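Long-range contacts in putative 2OG-Fe(II) oxygenase family protein (Caulobacter crescentus CB15, PDB 3OOX), which probably acts as an iron(II)- and 2-oxoglutarate-dependent oxygenase, perhaps one that forms ethene from 2-oxoglutarate: residues D193-L199 with I229-L235; V72-G78 with M115-V119; R237-V242 with N288-E294. One frame throughout, in Å; residues are numbered along the deposited sequence. Where two conformers were deposited one is given.

Interaction 1. Residues D193-L199 with I229-L235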
loop_
_atom_site.group_PDB
_atom_site.type_symbol
_atom_site.label_atom_id
_atom_site.label_comp_id
_atom_site.label_asym_id
_atom_site.label_seq_id
_atom_site.Cartn_x
_atom_site.Cartn_y
_atom_site.Cartn_z
ATOM N N ASP A 193 3.417 -5.164 -5.614
ATOM C CA ASP A 193 2.244 -5.319 -4.784
ATOM C C ASP A 193 1.146 -6.024 -5.571
ATOM O O ASP A 193 1.022 -5.805 -6.782
ATOM C CB ASP A 193 1.723 -3.927 -4.380
ATOM C CG ASP A 193 2.548 -3.269 -3.285
ATOM O OD1 ASP A 193 3.417 -3.955 -2.690
ATOM O OD2 ASP A 193 2.318 -2.062 -3.025
ATOM N N ILE A 194 0.364 -6.839 -4.867
ATOM C CA ILE A 194 -0.650 -7.699 -5.497
ATOM C C ILE A 194 -2.036 -7.097 -5.563
ATOM O O ILE A 194 -2.913 -7.647 -6.272
ATOM C CB ILE A 194 -0.661 -9.108 -4.908
ATOM C CG1 ILE A 194 -1.155 -9.130 -3.484
ATOM C CG2 ILE A 194 0.728 -9.746 -4.996
ATOM C CD1 ILE A 194 -1.132 -10.564 -2.883
ATOM N N ASN A 195 -2.229 -5.941 -4.931
ATOM C CA ASN A 195 -3.537 -5.362 -4.667
ATOM C C ASN A 195 -3.932 -4.358 -5.748
ATOM O O ASN A 195 -3.487 -4.462 -6.887
ATOM C CB ASN A 195 -3.560 -4.799 -3.231
ATOM C CG ASN A 195 -2.392 -3.857 -2.938
ATOM O OD1 ASN A 195 -1.237 -4.318 -2.834
ATOM N ND2 ASN A 195 -2.678 -2.543 -2.769
ATOM N N THR A 196 -4.787 -3.403 -5.431
ATOM C CA THR A 196 -5.294 -2.456 -6.430
ATOM C C THR A 196 -4.393 -1.223 -6.543
ATOM O O THR A 196 -3.750 -1.011 -7.575
ATOM C CB THR A 196 -6.750 -2.100 -6.114
ATOM O OG1 THR A 196 -7.521 -3.320 -6.106
ATOM C CG2 THR A 196 -7.333 -1.035 -7.110
ATOM N N ILE A 197 -4.339 -0.434 -5.481
ATOM C CA ILE A 197 -3.302 0.581 -5.320
ATOM C C ILE A 197 -2.822 0.582 -3.876
ATOM O O ILE A 197 -3.558 0.193 -2.972
ATOM C CB ILE A 197 -3.753 2.015 -5.685
ATOM C CG1 ILE A 197 -5.020 2.422 -4.913
ATOM C CG2 ILE A 197 -3.994 2.113 -7.212
ATOM C CD1 ILE A 197 -5.400 3.933 -5.102
ATOM N N THR A 198 -1.583 1.042 -3.657
ATOM C CA THR A 198 -1.022 1.185 -2.312
ATOM C C THR A 198 -0.663 2.665 -2.089
ATOM O O THR A 198 -0.115 3.365 -2.991
ATOM C CB THR A 198 0.228 0.291 -2.168
ATOM O OG1 THR A 198 -0.191 -1.047 -2.415
ATOM C CG2 THR A 198 0.862 0.382 -0.779
ATOM N N LEU A 199 -1.021 3.185 -0.900
ATOM C CA LEU A 199 -0.831 4.568 -0.533
ATOM C C LEU A 199 0.139 4.685 0.641
ATOM O O LEU A 199 -0.121 4.121 1.705
ATOM C CB LEU A 199 -2.173 5.218 -0.180
ATOM C CG LEU A 199 -3.169 5.299 -1.325
ATOM C CD1 LEU A 199 -4.178 4.163 -1.222
ATOM C CD2 LEU A 199 -3.860 6.679 -1.384
ATOM N N ILE A 229 1.982 6.765 -4.288
ATOM C CA ILE A 229 0.951 5.802 -4.636
ATOM C C ILE A 229 1.441 4.910 -5.759
ATOM O O ILE A 229 2.052 5.399 -6.701
ATOM C CB ILE A 229 -0.328 6.501 -5.079
ATOM C CG1 ILE A 229 -0.767 7.500 -3.994
ATOM C CG2 ILE A 229 -1.450 5.446 -5.355
ATOM C CD1 ILE A 229 -1.564 8.664 -4.498
ATOM N N ASN A 230 1.186 3.612 -5.655
ATOM C CA ASN A 230 1.551 2.664 -6.749
ATOM C C ASN A 230 0.416 1.746 -7.143
ATOM O O ASN A 230 -0.440 1.369 -6.318
ATOM C CB ASN A 230 2.817 1.840 -6.439
ATOM C CG ASN A 230 2.672 0.932 -5.246
ATOM O OD1 ASN A 230 2.616 1.409 -4.109
ATOM N ND2 ASN A 230 2.607 -0.397 -5.485
ATOM N N ILE A 231 0.439 1.383 -8.422
ATOM C CA ILE A 231 -0.467 0.416 -9.016
ATOM C C ILE A 231 -0.089 -0.987 -8.518
ATOM O O ILE A 231 1.104 -1.314 -8.473
ATOM C CB ILE A 231 -0.315 0.421 -10.559
ATOM C CG1 ILE A 231 -0.534 1.847 -11.109
ATOM C CG2 ILE A 231 -1.238 -0.660 -11.226
ATOM C CD1 ILE A 231 -1.930 2.412 -10.885
ATOM N N GLY A 232 -1.081 -1.824 -8.180
ATOM C CA GLY A 232 -0.842 -3.209 -7.823
ATOM C C GLY A 232 -1.349 -4.155 -8.897
ATOM O O GLY A 232 -2.041 -3.737 -9.853
ATOM N N ASP A 233 -1.072 -5.438 -8.704
ATOM C CA ASP A 233 -1.320 -6.404 -9.740
ATOM C C ASP A 233 -2.811 -6.506 -10.106
ATOM O O ASP A 233 -3.092 -6.813 -11.274
ATOM C CB ASP A 233 -0.849 -7.793 -9.318
ATOM C CG ASP A 233 0.656 -7.916 -9.241
ATOM O OD1 ASP A 233 1.394 -7.012 -9.707
ATOM O OD2 ASP A 233 1.102 -8.940 -8.700
HETATM N N MSE A 234 -3.739 -6.321 -9.168
HETATM C CA MSE A 234 -5.170 -6.419 -9.503
HETATM C C MSE A 234 -5.549 -5.377 -10.544
HETATM O O MSE A 234 -6.292 -5.672 -11.492
HETATM C CB MSE A 234 -6.057 -6.235 -8.262
HETATM C CG MSE A 234 -6.080 -7.392 -7.311
HETATM SE SE MSE A 234 -7.031 -6.961 -5.659
HETATM C CE MSE A 234 -6.863 -8.641 -4.750
ATOM N N LEU A 235 -5.054 -4.145 -10.385
ATOM C CA LEU A 235 -5.405 -3.074 -11.297
ATOM C C LEU A 235 -4.636 -3.235 -12.598
ATOM O O LEU A 235 -5.166 -2.960 -13.693
ATOM C CB LEU A 235 -5.131 -1.732 -10.629
ATOM C CG LEU A 235 -5.439 -0.461 -11.400
ATOM C CD1 LEU A 235 -6.866 -0.456 -11.967
ATOM C CD2 LEU A 235 -5.240 0.784 -10.512
HETATM O O HOH W 1 3.703 -2.919 -7.426
#

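Interaction 2. Residues V72-G78 with M115-V119. With EDO (1,2-ethanediol), chain D; EDO (1,2-ethanediol), chain K.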
loop_
_atom_site.group_PDB
_atom_site.type_symbol
_atom_site.label_atom_id
_atom_site.label_comp_id
_atom_site.label_asym_id
_atom_site.label_seq_id
_atom_site.Cartn_x
_atom_site.Cartn_y
_atom_site.Cartn_z
ATOM N N VAL A 72 -2.084 -14.687 14.852
ATOM C CA VAL A 72 -3.494 -14.511 14.471
ATOM C C VAL A 72 -3.583 -14.602 12.953
ATOM O O VAL A 72 -3.094 -13.741 12.231
ATOM C CB VAL A 72 -4.094 -13.171 14.982
ATOM C CG1 VAL A 72 -5.573 -13.029 14.589
ATOM C CG2 VAL A 72 -3.921 -13.079 16.495
ATOM N N LYS A 73 -4.247 -15.648 12.463
ATOM C CA LYS A 73 -4.542 -15.777 11.036
ATOM C C LYS A 73 -3.283 -15.593 10.178
ATOM O O LYS A 73 -3.287 -14.910 9.157
ATOM C CB LYS A 73 -5.654 -14.806 10.608
ATOM C CG LYS A 73 -6.969 -15.048 11.314
ATOM C CD LYS A 73 -7.671 -16.330 10.743
ATOM C CE LYS A 73 -8.918 -16.660 11.476
ATOM N NZ LYS A 73 -9.548 -17.957 10.887
ATOM N N GLY A 74 -2.223 -16.231 10.631
ATOM C CA GLY A 74 -0.983 -16.266 9.861
ATOM C C GLY A 74 -0.312 -14.927 9.722
ATOM O O GLY A 74 0.557 -14.751 8.867
ATOM N N GLY A 75 -0.659 -14.004 10.605
ATOM C CA GLY A 75 -0.129 -12.655 10.589
ATOM C C GLY A 75 -0.948 -11.666 9.781
ATOM O O GLY A 75 -0.633 -10.484 9.714
ATOM N N ALA A 76 -2.072 -12.122 9.212
ATOM C CA ALA A 76 -2.916 -11.260 8.441
ATOM C C ALA A 76 -3.668 -10.228 9.291
ATOM O O ALA A 76 -4.146 -9.213 8.773
ATOM C CB ALA A 76 -3.935 -12.117 7.660
ATOM N N ARG A 77 -3.784 -10.513 10.589
ATOM C CA ARG A 77 -4.354 -9.562 11.551
ATOM C C ARG A 77 -3.447 -9.546 12.754
ATOM O O ARG A 77 -2.851 -10.541 13.077
ATOM C CB ARG A 77 -5.757 -10.017 11.973
ATOM C CG ARG A 77 -6.787 -10.154 10.831
ATOM C CD ARG A 77 -7.194 -8.841 10.252
ATOM N NE ARG A 77 -8.182 -8.982 9.162
ATOM C CZ ARG A 77 -7.888 -9.001 7.862
ATOM N NH1 ARG A 77 -6.633 -8.901 7.424
ATOM N NH2 ARG A 77 -8.861 -9.110 6.952
ATOM N N GLY A 78 -3.322 -8.392 13.408
ATOM C CA GLY A 78 -2.490 -8.323 14.599
ATOM C C GLY A 78 -0.994 -8.239 14.336
ATOM O O GLY A 78 -0.549 -7.643 13.360
HETATM N N MSE A 115 -12.782 -13.134 5.688
HETATM C CA MSE A 115 -12.070 -11.956 6.195
HETATM C C MSE A 115 -12.159 -11.911 7.699
HETATM O O MSE A 115 -13.240 -11.707 8.283
HETATM C CB MSE A 115 -12.668 -10.672 5.595
HETATM C CG MSE A 115 -12.221 -10.462 4.201
HETATM SE SE MSE A 115 -13.089 -9.048 3.229
HETATM C CE MSE A 115 -12.761 -7.606 4.421
ATOM N N ALA A 116 -11.013 -12.158 8.348
ATOM C CA ALA A 116 -10.991 -12.293 9.774
ATOM C C ALA A 116 -11.200 -10.977 10.516
ATOM O O ALA A 116 -10.817 -9.888 10.059
ATOM C CB ALA A 116 -9.632 -12.947 10.218
ATOM N N ASP A 117 -11.785 -11.087 11.702
ATOM C CA ASP A 117 -11.965 -9.950 12.575
ATOM C C ASP A 117 -10.612 -9.353 12.959
ATOM O O ASP A 117 -9.610 -10.071 13.069
ATOM C CB ASP A 117 -12.652 -10.342 13.893
ATOM C CG ASP A 117 -14.124 -10.697 13.733
ATOM O OD1 ASP A 117 -14.718 -10.439 12.673
ATOM O OD2 ASP A 117 -14.691 -11.250 14.715
ATOM N N ASN A 118 -10.604 -8.042 13.159
ATOM C CA ASN A 118 -9.440 -7.358 13.752
ATOM C C ASN A 118 -9.274 -7.745 15.214
ATOM O O ASN A 118 -10.246 -8.095 15.893
ATOM C CB ASN A 118 -9.561 -5.854 13.648
ATOM C CG ASN A 118 -9.234 -5.358 12.277
ATOM O OD1 ASN A 118 -8.233 -5.796 11.679
ATOM N ND2 ASN A 118 -10.102 -4.462 11.733
ATOM N N VAL A 119 -8.039 -7.672 15.672
ATOM C CA VAL A 119 -7.736 -7.682 17.088
ATOM C C VAL A 119 -7.182 -6.304 17.415
ATOM O O VAL A 119 -6.818 -5.536 16.520
ATOM C CB VAL A 119 -6.748 -8.825 17.465
ATOM C CG1 VAL A 119 -7.380 -10.192 17.183
ATOM C CG2 VAL A 119 -5.367 -8.656 16.708
HETATM C C1 EDO D . -11.299 -17.177 7.765
HETATM O O1 EDO D . -9.934 -17.218 8.202
HETATM C C2 EDO D . -11.896 -15.858 8.250
HETATM O O2 EDO D . -11.951 -15.807 9.681
HETATM C C1 EDO K . -9.059 -14.306 15.008
HETATM O O1 EDO K . -8.967 -14.432 16.415
HETATM C C2 EDO K . -9.334 -12.829 14.688
HETATM O O2 EDO K . -9.454 -12.730 13.285
HETATM O O HOH W 2 -11.475 -8.266 7.927
HETATM O O HOH W 3 -6.253 -6.713 13.325
#

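Interaction 3. Residues R237-V242 with N288-E294. With EDO (1,2-ethanediol), chain G.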
loop_
_atom_site.group_PDB
_atom_site.type_symbol
_atom_site.label_atom_id
_atom_site.label_comp_id
_atom_site.label_asym_id
_atom_site.label_seq_id
_atom_site.Cartn_x
_atom_site.Cartn_y
_atom_site.Cartn_z
ATOM N N ARG A 237 -3.950 -6.052 -13.935
ATOM C CA ARG A 237 -4.674 -7.085 -14.682
ATOM C C ARG A 237 -5.965 -6.527 -15.290
ATOM O O ARG A 237 -6.262 -6.772 -16.479
ATOM C CB ARG A 237 -4.959 -8.285 -13.794
ATOM C CG ARG A 237 -5.823 -9.348 -14.454
ATOM C CD ARG A 237 -5.759 -10.660 -13.725
ATOM N NE ARG A 237 -6.704 -11.604 -14.328
ATOM C CZ ARG A 237 -6.572 -12.921 -14.338
ATOM N NH1 ARG A 237 -5.507 -13.526 -13.801
ATOM N NH2 ARG A 237 -7.529 -13.676 -14.908
ATOM N N LEU A 238 -6.701 -5.740 -14.508
ATOM C CA LEU A 238 -7.935 -5.132 -15.014
ATOM C C LEU A 238 -7.692 -4.317 -16.279
ATOM O O LEU A 238 -8.511 -4.349 -17.206
ATOM C CB LEU A 238 -8.577 -4.279 -13.927
ATOM C CG LEU A 238 -9.845 -3.510 -14.324
ATOM C CD1 LEU A 238 -10.982 -4.488 -14.660
ATOM C CD2 LEU A 238 -10.258 -2.541 -13.196
ATOM N N THR A 239 -6.577 -3.587 -16.331
ATOM C CA THR A 239 -6.250 -2.685 -17.454
ATOM C C THR A 239 -5.454 -3.347 -18.574
ATOM O O THR A 239 -4.880 -2.638 -19.415
ATOM C CB THR A 239 -5.470 -1.440 -16.956
ATOM O OG1 THR A 239 -4.199 -1.862 -16.425
ATOM C CG2 THR A 239 -6.257 -0.663 -15.889
ATOM N N ASN A 240 -5.413 -4.672 -18.591
ATOM C CA ASN A 240 -4.643 -5.400 -19.618
ATOM C C ASN A 240 -3.219 -4.870 -19.699
ATOM O O ASN A 240 -2.610 -4.745 -20.785
ATOM C CB ASN A 240 -5.301 -5.282 -20.990
ATOM C CG ASN A 240 -4.937 -6.433 -21.900
ATOM O OD1 ASN A 240 -4.690 -7.564 -21.435
ATOM N ND2 ASN A 240 -4.948 -6.176 -23.212
ATOM N N ASN A 241 -2.691 -4.590 -18.506
ATOM C CA ASN A 241 -1.306 -4.108 -18.315
ATOM C C ASN A 241 -1.006 -2.705 -18.851
ATOM O O ASN A 241 0.145 -2.292 -18.886
ATOM C CB ASN A 241 -0.300 -5.168 -18.820
ATOM C CG ASN A 241 -0.337 -6.438 -17.986
ATOM O OD1 ASN A 241 -1.371 -7.043 -17.826
ATOM N ND2 ASN A 241 0.801 -6.817 -17.421
ATOM N N VAL A 242 -2.033 -1.949 -19.210
ATOM C CA VAL A 242 -1.879 -0.556 -19.602
ATOM C C VAL A 242 -1.265 0.244 -18.429
ATOM O O VAL A 242 -0.361 1.041 -18.632
ATOM C CB VAL A 242 -3.218 0.047 -20.072
ATOM C CG1 VAL A 242 -3.120 1.577 -20.149
ATOM C CG2 VAL A 242 -3.617 -0.521 -21.448
ATOM N N ASN A 288 -2.339 -4.758 -28.358
ATOM C CA ASN A 288 -2.359 -5.228 -26.985
ATOM C C ASN A 288 -3.573 -6.131 -26.793
ATOM O O ASN A 288 -4.572 -5.712 -26.203
ATOM C CB ASN A 288 -2.405 -4.047 -26.009
ATOM C CG ASN A 288 -2.238 -4.468 -24.556
ATOM O OD1 ASN A 288 -1.529 -5.436 -24.257
ATOM N ND2 ASN A 288 -2.895 -3.744 -23.645
ATOM N N PRO A 289 -3.506 -7.364 -27.345
ATOM C CA PRO A 289 -4.641 -8.278 -27.166
ATOM C C PRO A 289 -4.870 -8.660 -25.715
ATOM O O PRO A 289 -3.984 -8.503 -24.865
ATOM C CB PRO A 289 -4.277 -9.515 -28.024
ATOM C CG PRO A 289 -2.809 -9.370 -28.358
ATOM C CD PRO A 289 -2.455 -7.916 -28.221
ATOM N N ASP A 290 -6.069 -9.162 -25.446
ATOM C CA ASP A 290 -6.469 -9.523 -24.101
ATOM C C ASP A 290 -5.560 -10.628 -23.538
ATOM O O ASP A 290 -5.504 -11.749 -24.066
ATOM C CB ASP A 290 -7.926 -9.968 -24.127
ATOM C CG ASP A 290 -8.571 -10.032 -22.764
ATOM O OD1 ASP A 290 -7.899 -9.873 -21.722
ATOM O OD2 ASP A 290 -9.786 -10.257 -22.774
ATOM N N ARG A 291 -4.832 -10.284 -22.461
ATOM C CA ARG A 291 -3.944 -11.237 -21.804
ATOM C C ARG A 291 -4.692 -12.113 -20.806
ATOM O O ARG A 291 -4.134 -13.100 -20.300
ATOM C CB ARG A 291 -2.829 -10.480 -21.088
ATOM C CG ARG A 291 -2.056 -9.592 -21.976
ATOM C CD ARG A 291 -1.052 -8.794 -21.167
ATOM N NE ARG A 291 -0.606 -7.649 -21.947
ATOM C CZ ARG A 291 0.552 -7.022 -21.782
ATOM N NH1 ARG A 291 1.421 -7.396 -20.835
ATOM N NH2 ARG A 291 0.835 -5.994 -22.560
ATOM N N TYR A 292 -5.955 -11.775 -20.544
ATOM C CA TYR A 292 -6.736 -12.408 -19.493
ATOM C C TYR A 292 -8.115 -12.844 -19.991
ATOM O O TYR A 292 -9.123 -12.334 -19.538
ATOM C CB TYR A 292 -6.844 -11.447 -18.295
ATOM C CG TYR A 292 -5.485 -10.885 -17.887
ATOM C CD1 TYR A 292 -4.577 -11.685 -17.208
ATOM C CD2 TYR A 292 -5.099 -9.567 -18.198
ATOM C CE1 TYR A 292 -3.328 -11.220 -16.853
ATOM C CE2 TYR A 292 -3.845 -9.080 -17.833
ATOM C CZ TYR A 292 -2.972 -9.909 -17.154
ATOM O OH TYR A 292 -1.736 -9.425 -16.793
ATOM N N PRO A 293 -8.145 -13.811 -20.925
ATOM C CA PRO A 293 -9.433 -14.199 -21.495
ATOM C C PRO A 293 -10.382 -14.829 -20.480
ATOM O O PRO A 293 -11.600 -14.808 -20.712
ATOM C CB PRO A 293 -9.051 -15.209 -22.580
ATOM C CG PRO A 293 -7.750 -15.775 -22.153
ATOM C CD PRO A 293 -7.043 -14.626 -21.455
ATOM N N GLU A 294 -9.836 -15.393 -19.392
ATOM C CA GLU A 294 -10.640 -15.933 -18.308
ATOM C C GLU A 294 -10.649 -14.929 -17.154
ATOM O O GLU A 294 -9.587 -14.615 -16.589
ATOM C CB GLU A 294 -10.056 -17.263 -17.826
ATOM C CG GLU A 294 -9.856 -18.306 -18.939
ATOM C CD GLU A 294 -8.436 -18.866 -18.979
ATOM O OE1 GLU A 294 -7.499 -18.110 -19.320
ATOM O OE2 GLU A 294 -8.261 -20.070 -18.688
HETATM C C1 EDO G . -6.545 -17.512 -15.038
HETATM O O1 EDO G . -7.456 -16.414 -15.178
HETATM C C2 EDO G . -5.172 -17.014 -14.599
HETATM O O2 EDO G . -5.241 -16.361 -13.324
#

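Interaction 1. Residues D193-L199 with I229-L235
Ile197, Thr198 and Leu199 run antiparallel to Ile231, Asn230 and Ile229, with strand axes 4.7 Å apart. In the hydrogen-bonded pair, Thr198 N gives to Asn230 O at 2.9 Å, and Asn230 N gives back to Thr198 O. Ile197 with Ile231 and Leu199 with Ile229 flank it as non-hydrogen-bonded pairs. Thr196 and Ile197 form a classic beta bulge opposite Leu269 of strand 262-269. Before the bulge, 193-195 folds over the start of helix 233-238. Gly232, the N-cap residue, bonds through N to Thr196 O, and a side chain on it would clash with Asn195 O. Asp233 N bonds to Asp193 O at 2.9 Å, and Met234 N to Asn195 O at 3.0 Å.

The face with Ile197, Leu199 and Ile229 is apolar. Ile197 CG2 lies beside Leu235 CD2 at 3.8 Å, and Val145 of helix 127-152 packs against Ile197 and Ile229. On the other face Thr198 and Asn230 form a polar cluster with Asp193, beside Phe268. Asn230 holds CG between its backbone N and carbonyl carbon (chi1 63°), which turns the amide toward Asp193. Its ND2 meets Asp193 OD2 at 3.0 Å, nearly straight (171°). Thr198 OG1 reaches the same OD2 at 2.8 Å from the opposite face of the carboxylate. Asn195 ND2 gives to Thr198 OG1 and also to Leu269 O. Replacing Asp193 with an alanine would probably leave Asn230 ND2 and Thr198 OG1 without their shared acceptor and freer to turn.

This pairing belongs to the double-stranded beta-helix core of these oxygenases. Two donors grip one buried carboxylate oxygen from both faces, tying it to both strands. Asp193 falls where relatives carry the acidic residue of the HxD iron-binding motif, so the grip on OD2 is consistent with a second shell to that site.

Interaction 2. Residues V72-G78 with M115-V119
Arg77 reaches Ala116 through one bend. CG lies anti to the carbonyl carbon (chi1 -59°), and the bend at chi2 (-70°) turns the chain along 115-118. NE then gives to Ala116 O at 2.9 Å, with the donor above the carbonyl plane and the oxygen near the guanidinium plane. At the other edge of the group NH1 gives to Ala76 O at 2.8 Å. A water accepts a hydrogen bond from NH2 and donates one to Ala116 O. The guanidinium is thus held flat between two backbone carbonyls, one from each segment.

The aliphatic part of Arg77 also packs. Its CG lies 3.6 Å from Asp117 O and 4.0 Å from Ala116 CB. Its CD is 3.5 Å from Asn118 OD1. Asn118 ND2 is taken up outside the pair by Gly102 O and Asp104 OD1. A second water gives to Asn118 OD1, accepts from Val119 N, and accepts weakly from Gly78 N.

Next to this polar part lie small apolar contacts. Val119 CG2 rests on Gly78 CA at 3.6 Å; Gly78 has a positive phi, which favours glycine. Val72 CG1 and Val119 CG1 touch more loosely. Nearer the surface, Lys73 CG lies 3.6 Å from Ala116 CB. Lys73 NZ gives to one ethanediol, and another ethanediol gives to Asp117 O; both probably come from the crystallisation liquor.

Neither segment has regular structure apart from Gly78, where strand 78-80 begins. That strand is the outermost of the main sheet on this side, next to strand 97-101. Gly78 pairs with His100 there, Gly75 O accepts from the His100 side chain, and Val119 packs on Trp99. The contact therefore joins the loop after helix 63-66 to the loop leading into helix 127-152, beside the sheet edge.

Interaction 3. Residues R237-V242 with N288-E294
Tyr292 and Arg237 meet face-on. Arg237 CG stands 3.6 Å from the ring centroid, only 4° off the ring normal, in a CH-pi contact. The arginine is extended, with CG anti to the backbone N, and runs on across the ring. Its guanidinium is tilted 22° from the ring plane and has Tyr292 CD1 over one face. Beyond the ring, NH1 and NH2 each give to an ethanediol oxygen; this molecule, probably from the crystallisation liquor, also bonds to Gln304. The opposite ring face is backed, toward its rim, by Arg291 CB.

Asn241 comes to the hydroxyl edge of the same ring. Tyr292 OH gives to Asn241 OD1 at 2.6 Å, in the carbonyl plane and on a lone pair. The Asn241 amide is nearly coplanar with the ring. It also stacks on the Arg291 guanidinium, with 16° between the planes and Asn241 CB 3.5 Å from Arg291 NH1. Arg291 NH2 in turn gives to Asn288 OD1 at 3.0 Å, which fixes the guanidinium from its edge.

Asn240, with positive phi, is the C-prime residue of a Schellman motif that ends helix 233-238. A type I' turn from Thr239 to Val242 overlaps it, with Asn240 and Asn241 at its centre, and presents both to the 288-294 loop.

Asn240 uses both its backbone and its amide. Its O accepts from Asn288 ND2 at 3.0 Å, almost straight. Its OD1 accepts from Arg291 N at 2.9 Å. Its ND2 gives to Pro289 O at 3.0 Å, from well above that carbonyl plane, and also to Cys283 O. On the loop side, Asp290 OD1 accepts from Tyr292 N in an Asx turn and from Thr279 OG1.

Overall arrangement
From the N terminus, interaction 2 comes first. It closes the excursion through strands 78-80 and 97-101, at one edge of the main sheet, before helix 127-152. Interaction 1 follows and closes a loop containing strands 208-211 and 217-219, deep in the sheet. Interaction 3 begins almost at once, because its first segment begins on the last residues of helix 233-238, whose start belongs to interaction 1. It joins the end of that helix to the loop before strand 296-297. The three are in series and none nests or crosses. Centres of interactions 1 and 3 are about 16 Å apart; those of 2 and 3, about 32 Å.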